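Long-range contact in cellulose hydrolase (Bacillus licheniformis, PDB 4YZT), which hydrolyses internal beta-1,4-glucosidic bonds of cellulose as a tri-modular endoglucanase of glycoside hydrolase family 5: residues I123-L137 against T164-M178. Sequence-based numbering, arbitrary orientation.
Sequences ISRMGNSQQETLDKL and TGMSAYQMNLLNREM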
loop_
_atom_site.group_PDB
_atom_site.type_symbol
_atom_site.label_atom_id
_atom_site.label_comp_id
_atom_site.label_asym_id
_atom_site.label_seq_id
_atom_site.Cartn_x
_atom_site.Cartn_y
_atom_site.Cartn_z
ATOM N N ILE A 123 0.858 5.522 24.157
ATOM C CA ILE A 123 -0.243 4.665 24.623
ATOM C C ILE A 123 0.271 3.270 25.041
ATOM O O ILE A 123 -0.308 2.629 25.928
ATOM C CB ILE A 123 -1.349 4.550 23.557
ATOM C CG1 ILE A 123 -1.943 5.942 23.277
ATOM C CG2 ILE A 123 -2.473 3.621 24.015
ATOM C CD1 ILE A 123 -2.988 5.948 22.182
ATOM N N SER A 124 1.383 2.823 24.459
ATOM C CA SER A 124 1.911 1.490 24.785
ATOM C C SER A 124 2.525 1.424 26.196
ATOM O O SER A 124 2.965 0.364 26.647
ATOM C CB SER A 124 2.939 1.052 23.736
ATOM O OG SER A 124 3.990 1.995 23.660
ATOM N N ARG A 125 2.522 2.552 26.898
ATOM C CA ARG A 125 2.840 2.570 28.321
ATOM C C ARG A 125 1.704 1.967 29.170
ATOM O O ARG A 125 1.850 1.822 30.396
ATOM C CB ARG A 125 3.131 4.004 28.778
ATOM C CG ARG A 125 4.500 4.508 28.381
ATOM N N MET A 126 0.582 1.634 28.524
ATOM C CA MET A 126 -0.564 0.998 29.202
ATOM C C MET A 126 -0.177 -0.203 30.065
ATOM O O MET A 126 -0.674 -0.350 31.178
ATOM C CB MET A 126 -1.619 0.542 28.183
ATOM C CG MET A 126 -2.626 1.604 27.807
ATOM S SD MET A 126 -3.822 1.905 29.123
ATOM C CE MET A 126 -4.799 0.406 29.046
ATOM N N GLY A 127 0.691 -1.068 29.549
ATOM C CA GLY A 127 1.063 -2.263 30.292
ATOM C C GLY A 127 1.706 -1.966 31.637
ATOM O O GLY A 127 1.336 -2.549 32.659
ATOM N N ASN A 128 2.664 -1.042 31.621
ATOM C CA ASN A 128 3.455 -0.672 32.790
ATOM C C ASN A 128 2.782 0.381 33.681
ATOM O O ASN A 128 3.018 0.436 34.901
ATOM C CB ASN A 128 4.816 -0.154 32.322
ATOM C CG ASN A 128 5.761 0.100 33.464
ATOM O OD1 ASN A 128 5.896 1.226 33.944
ATOM N ND2 ASN A 128 6.426 -0.949 33.913
ATOM N N SER A 129 1.948 1.217 33.074
ATOM C CA SER A 129 1.367 2.357 33.773
ATOM C C SER A 129 -0.071 2.604 33.352
ATOM O O SER A 129 -0.402 3.677 32.835
ATOM C CB SER A 129 2.193 3.615 33.515
ATOM O OG SER A 129 3.555 3.400 33.849
ATOM N N GLN A 130 -0.932 1.621 33.582
ATOM C CA GLN A 130 -2.292 1.718 33.058
ATOM C C GLN A 130 -3.067 2.889 33.620
ATOM O O GLN A 130 -3.707 3.624 32.878
ATOM C CB GLN A 130 -3.087 0.445 33.323
ATOM C CG GLN A 130 -4.547 0.605 32.879
ATOM C CD GLN A 130 -5.411 -0.591 33.205
ATOM O OE1 GLN A 130 -5.056 -1.730 32.898
ATOM N NE2 GLN A 130 -6.568 -0.333 33.819
ATOM N N GLN A 131 -3.045 3.053 34.934
ATOM C CA GLN A 131 -3.927 4.036 35.537
ATOM C C GLN A 131 -3.631 5.460 34.994
ATOM O O GLN A 131 -4.560 6.196 34.661
ATOM C CB GLN A 131 -3.829 3.947 37.064
ATOM C CG GLN A 131 -4.921 4.695 37.814
ATOM C CD GLN A 131 -4.602 6.162 37.886
ATOM O OE1 GLN A 131 -3.429 6.542 37.976
ATOM N NE2 GLN A 131 -5.630 7.001 37.830
ATOM N N GLU A 132 -2.357 5.816 34.830
ATOM C CA GLU A 132 -1.998 7.115 34.251
ATOM C C GLU A 132 -2.290 7.231 32.750
ATOM O O GLU A 132 -2.759 8.276 32.274
ATOM C CB GLU A 132 -0.522 7.412 34.484
ATOM C CG GLU A 132 -0.256 8.211 35.740
ATOM C CD GLU A 132 0.858 7.608 36.553
ATOM O OE1 GLU A 132 1.251 6.467 36.231
ATOM O OE2 GLU A 132 1.317 8.245 37.527
ATOM N N THR A 133 -1.979 6.178 32.003
ATOM C CA THR A 133 -2.092 6.216 30.543
ATOM C C THR A 133 -3.549 6.250 30.093
ATOM O O THR A 133 -3.929 7.026 29.203
ATOM C CB THR A 133 -1.384 5.000 29.899
ATOM O OG1 THR A 133 -0.030 4.943 30.359
ATOM C CG2 THR A 133 -1.406 5.110 28.369
ATOM N N LEU A 134 -4.361 5.403 30.717
ATOM C CA LEU A 134 -5.774 5.312 30.381
ATOM C C LEU A 134 -6.510 6.594 30.776
ATOM O O LEU A 134 -7.396 7.045 30.051
ATOM C CB LEU A 134 -6.407 4.093 31.052
ATOM C CG LEU A 134 -7.856 3.777 30.676
ATOM C CD1 LEU A 134 -7.975 3.378 29.210
ATOM C CD2 LEU A 134 -8.418 2.679 31.596
ATOM N N ASP A 135 -6.135 7.175 31.917
ATOM C CA ASP A 135 -6.682 8.459 32.333
ATOM C C ASP A 135 -6.390 9.521 31.286
ATOM O O ASP A 135 -7.284 10.249 30.869
ATOM C CB ASP A 135 -6.114 8.887 33.691
ATOM C CG ASP A 135 -6.520 10.300 34.073
ATOM O OD1 ASP A 135 -7.691 10.500 34.462
ATOM O OD2 ASP A 135 -5.657 11.207 34.004
ATOM N N LYS A 136 -5.137 9.586 30.845
ATOM C CA LYS A 136 -4.732 10.514 29.798
ATOM C C LYS A 136 -5.469 10.288 28.461
ATOM O O LYS A 136 -5.929 11.243 27.840
ATOM C CB LYS A 136 -3.227 10.413 29.568
ATOM C CG LYS A 136 -2.713 11.268 28.401
ATOM C CD LYS A 136 -1.189 11.233 28.327
ATOM C CE LYS A 136 -0.686 11.878 27.047
ATOM N NZ LYS A 136 0.785 11.867 26.963
ATOM N N LEU A 137 -5.569 9.036 28.020
ATOM C CA LEU A 137 -6.250 8.736 26.766
ATOM C C LEU A 137 -7.735 9.134 26.829
ATOM O O LEU A 137 -8.274 9.707 25.871
ATOM C CB LEU A 137 -6.093 7.250 26.413
ATOM C CG LEU A 137 -6.722 6.727 25.106
ATOM C CD1 LEU A 137 -6.168 7.446 23.881
ATOM C CD2 LEU A 137 -6.505 5.233 24.963
ATOM N N THR A 164 -0.700 -1.346 20.885
ATOM C CA THR A 164 0.306 -2.301 21.337
ATOM C C THR A 164 0.754 -2.039 22.786
ATOM O O THR A 164 0.412 -1.013 23.380
ATOM C CB THR A 164 1.510 -2.266 20.397
ATOM O OG1 THR A 164 2.368 -3.373 20.680
ATOM C CG2 THR A 164 2.251 -0.938 20.554
ATOM N N GLY A 165 1.490 -2.980 23.367
ATOM C CA GLY A 165 2.098 -2.775 24.678
ATOM C C GLY A 165 1.142 -2.971 25.841
ATOM O O GLY A 165 1.393 -2.491 26.949
ATOM N N MET A 166 0.046 -3.681 25.590
ATOM C CA MET A 166 -0.952 -3.963 26.619
ATOM C C MET A 166 -1.511 -5.361 26.381
ATOM O O MET A 166 -1.341 -5.920 25.303
ATOM C CB MET A 166 -2.075 -2.920 26.593
ATOM C CG MET A 166 -3.010 -3.038 25.393
ATOM S SD MET A 166 -4.110 -1.608 25.205
ATOM C CE MET A 166 -2.999 -0.453 24.373
ATOM N N SER A 167 -2.173 -5.928 27.383
ATOM C CA SER A 167 -2.777 -7.247 27.238
ATOM C C SER A 167 -4.077 -7.169 26.436
ATOM O O SER A 167 -4.580 -6.082 26.158
ATOM C CB SER A 167 -3.045 -7.864 28.610
ATOM O OG SER A 167 -4.076 -7.161 29.287
ATOM N N ALA A 168 -4.610 -8.328 26.055
ATOM C CA ALA A 168 -5.873 -8.378 25.333
ATOM C C ALA A 168 -6.994 -7.855 26.219
ATOM O O ALA A 168 -7.939 -7.225 25.745
ATOM C CB ALA A 168 -6.171 -9.796 24.870
ATOM N N TYR A 169 -6.873 -8.111 27.514
ATOM C CA TYR A 169 -7.842 -7.631 28.489
ATOM C C TYR A 169 -7.840 -6.111 28.555
ATOM O O TYR A 169 -8.895 -5.473 28.608
ATOM C CB TYR A 169 -7.540 -8.208 29.871
ATOM C CG TYR A 169 -8.517 -7.773 30.914
ATOM C CD1 TYR A 169 -9.642 -8.542 31.184
ATOM C CD2 TYR A 169 -8.325 -6.605 31.643
ATOM C CE1 TYR A 169 -10.553 -8.160 32.136
ATOM C CE2 TYR A 169 -9.239 -6.210 32.604
ATOM C CZ TYR A 169 -10.353 -6.995 32.844
ATOM O OH TYR A 169 -11.284 -6.645 33.803
ATOM N N GLN A 170 -6.639 -5.537 28.572
ATOM C CA GLN A 170 -6.491 -4.089 28.616
ATOM C C GLN A 170 -7.023 -3.428 27.350
ATOM O O GLN A 170 -7.612 -2.348 27.394
ATOM C CB GLN A 170 -5.022 -3.725 28.810
ATOM C CG GLN A 170 -4.494 -3.988 30.204
ATOM C CD GLN A 170 -3.051 -3.552 30.324
ATOM O OE1 GLN A 170 -2.170 -4.124 29.681
ATOM N NE2 GLN A 170 -2.805 -2.513 31.124
ATOM N N MET A 171 -6.795 -4.087 26.222
ATOM C CA MET A 171 -7.325 -3.630 24.949
ATOM C C MET A 171 -8.847 -3.562 24.995
ATOM O O MET A 171 -9.459 -2.580 24.579
ATOM C CB MET A 171 -6.892 -4.559 23.822
ATOM C CG MET A 171 -7.539 -4.207 22.497
ATOM S SD MET A 171 -6.657 -2.890 21.633
ATOM C CE MET A 171 -7.874 -1.594 21.581
ATOM N N ASN A 172 -9.459 -4.623 25.500
ATOM C CA ASN A 172 -10.909 -4.648 25.588
ATOM C C ASN A 172 -11.434 -3.601 26.577
ATOM O O ASN A 172 -12.463 -2.967 26.325
ATOM C CB ASN A 172 -11.387 -6.055 25.943
ATOM C CG ASN A 172 -11.227 -7.033 24.773
ATOM O OD1 ASN A 172 -11.371 -6.660 23.596
ATOM N ND2 ASN A 172 -10.923 -8.286 25.091
ATOM N N LEU A 173 -10.707 -3.391 27.675
ATOM C CA LEU A 173 -11.036 -2.327 28.618
ATOM C C LEU A 173 -10.927 -0.964 27.949
ATOM O O LEU A 173 -11.779 -0.098 28.145
ATOM C CB LEU A 173 -10.114 -2.367 29.850
ATOM C CG LEU A 173 -10.219 -1.180 30.823
ATOM C CD1 LEU A 173 -11.607 -1.112 31.430
ATOM C CD2 LEU A 173 -9.165 -1.247 31.935
ATOM N N LEU A 174 -9.866 -0.779 27.169
ATOM C CA LEU A 174 -9.598 0.510 26.556
ATOM C C LEU A 174 -10.729 0.828 25.589
ATOM O O LEU A 174 -11.238 1.942 25.582
ATOM C CB LEU A 174 -8.242 0.504 25.844
ATOM C CG LEU A 174 -7.724 1.760 25.132
ATOM C CD1 LEU A 174 -6.205 1.648 24.951
ATOM C CD2 LEU A 174 -8.384 1.945 23.775
ATOM N N ASN A 175 -11.114 -0.152 24.777
ATOM C CA ASN A 175 -12.217 0.046 23.829
ATOM C C ASN A 175 -13.508 0.448 24.526
ATOM O O ASN A 175 -14.195 1.383 24.089
ATOM C CB ASN A 175 -12.461 -1.219 23.000
ATOM C CG ASN A 175 -11.422 -1.415 21.919
ATOM O OD1 ASN A 175 -10.713 -0.476 21.554
ATOM N ND2 ASN A 175 -11.340 -2.631 21.380
ATOM N N ARG A 176 -13.833 -0.256 25.610
ATOM C CA ARG A 176 -15.062 -0.014 26.348
ATOM C C ARG A 176 -15.075 1.374 26.988
ATOM O O ARG A 176 -16.087 2.070 26.958
ATOM C CB ARG A 176 -15.255 -1.098 27.422
ATOM C CG ARG A 176 -16.526 -0.918 28.254
ATOM C CD ARG A 176 -16.818 -2.114 29.163
ATOM N NE ARG A 176 -15.721 -2.434 30.078
ATOM C CZ ARG A 176 -14.857 -3.424 29.884
ATOM N NH1 ARG A 176 -14.974 -4.194 28.813
ATOM N NH2 ARG A 176 -13.887 -3.657 30.765
ATOM N N GLU A 177 -13.950 1.768 27.580
ATOM C CA GLU A 177 -13.875 3.020 28.317
ATOM C C GLU A 177 -13.898 4.223 27.390
ATOM O O GLU A 177 -14.569 5.215 27.678
ATOM C CB GLU A 177 -12.623 3.056 29.189
ATOM C CG GLU A 177 -12.668 2.073 30.345
ATOM C CD GLU A 177 -13.690 2.460 31.387
ATOM O OE1 GLU A 177 -13.549 3.560 31.966
ATOM O OE2 GLU A 177 -14.636 1.674 31.623
ATOM N N MET A 178 -13.178 4.133 26.279
ATOM C CA MET A 178 -13.169 5.218 25.306
ATOM C C MET A 178 -14.526 5.330 24.623
ATOM O O MET A 178 -15.021 6.431 24.401
ATOM C CB MET A 178 -12.056 5.021 24.268
ATOM C CG MET A 178 -10.645 5.056 24.873
ATOM S SD MET A 178 -10.355 6.502 25.917
ATOM C CE MET A 178 -10.218 5.745 27.522
#
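The side-chain nitrogen of Gln170 is gripped twice from the facing segment: NE2 donates to OE1 of Gln130 at 3.0 Å and to the backbone O of Met126, also at 3.0 Å. Gln130 and Gln170 sit in the first turns of neighbouring outer helices of the TIM barrel, 130-147 and 168-184, which follow the third and fourth barrel strands, and Met126 lies in the turn leading into the first of these; the axes of 130-137 and 168-178 run in the same general direction, crossing at -33°. The bond to Gln130 is nearly straight and lies in the carbonyl plane on a lone pair, whereas NE2 stands well above the carbonyl plane of Met126. The other end of the same amide closes a capping box: Ser167 N donates to Gln170 OE1 at 2.9 Å, and Ser167 OG in return accepts from Gln170 N. A glutamine suits this place because one flat group supplies both N-H bonds and an acceptor, and these three bonds fix its rotation. A leucine here would probably leave Gln130 OE1 and Met126 O without their shared donor and weaken the cap at the start of helix 168-184.

Next to this amide, Gly165 takes a positive phi and offers its O to Gly127 N in a weak bond; glycine suits both places, since each lies too close to a carbonyl oxygen opposite, Gly165 O or Ser124 O, to leave room for a CB. Met126 and Met166 meet at their CB atoms, and CE of Met166 reaches Ile123 CG2.

Further along, the helices meet through aliphatic side chains. Leu137 lies across Leu174 at about a right angle; with CG anti to the backbone N (chi1 -179°), the side chain brings CD2 to 3.6 Å from Leu174 CD1. Flexible Met178, bent at chi2, fits around two leucines: its SD rests 3.7 Å from Leu137 CG, while its CE touches Leu134 CD1 at 3.7 Å.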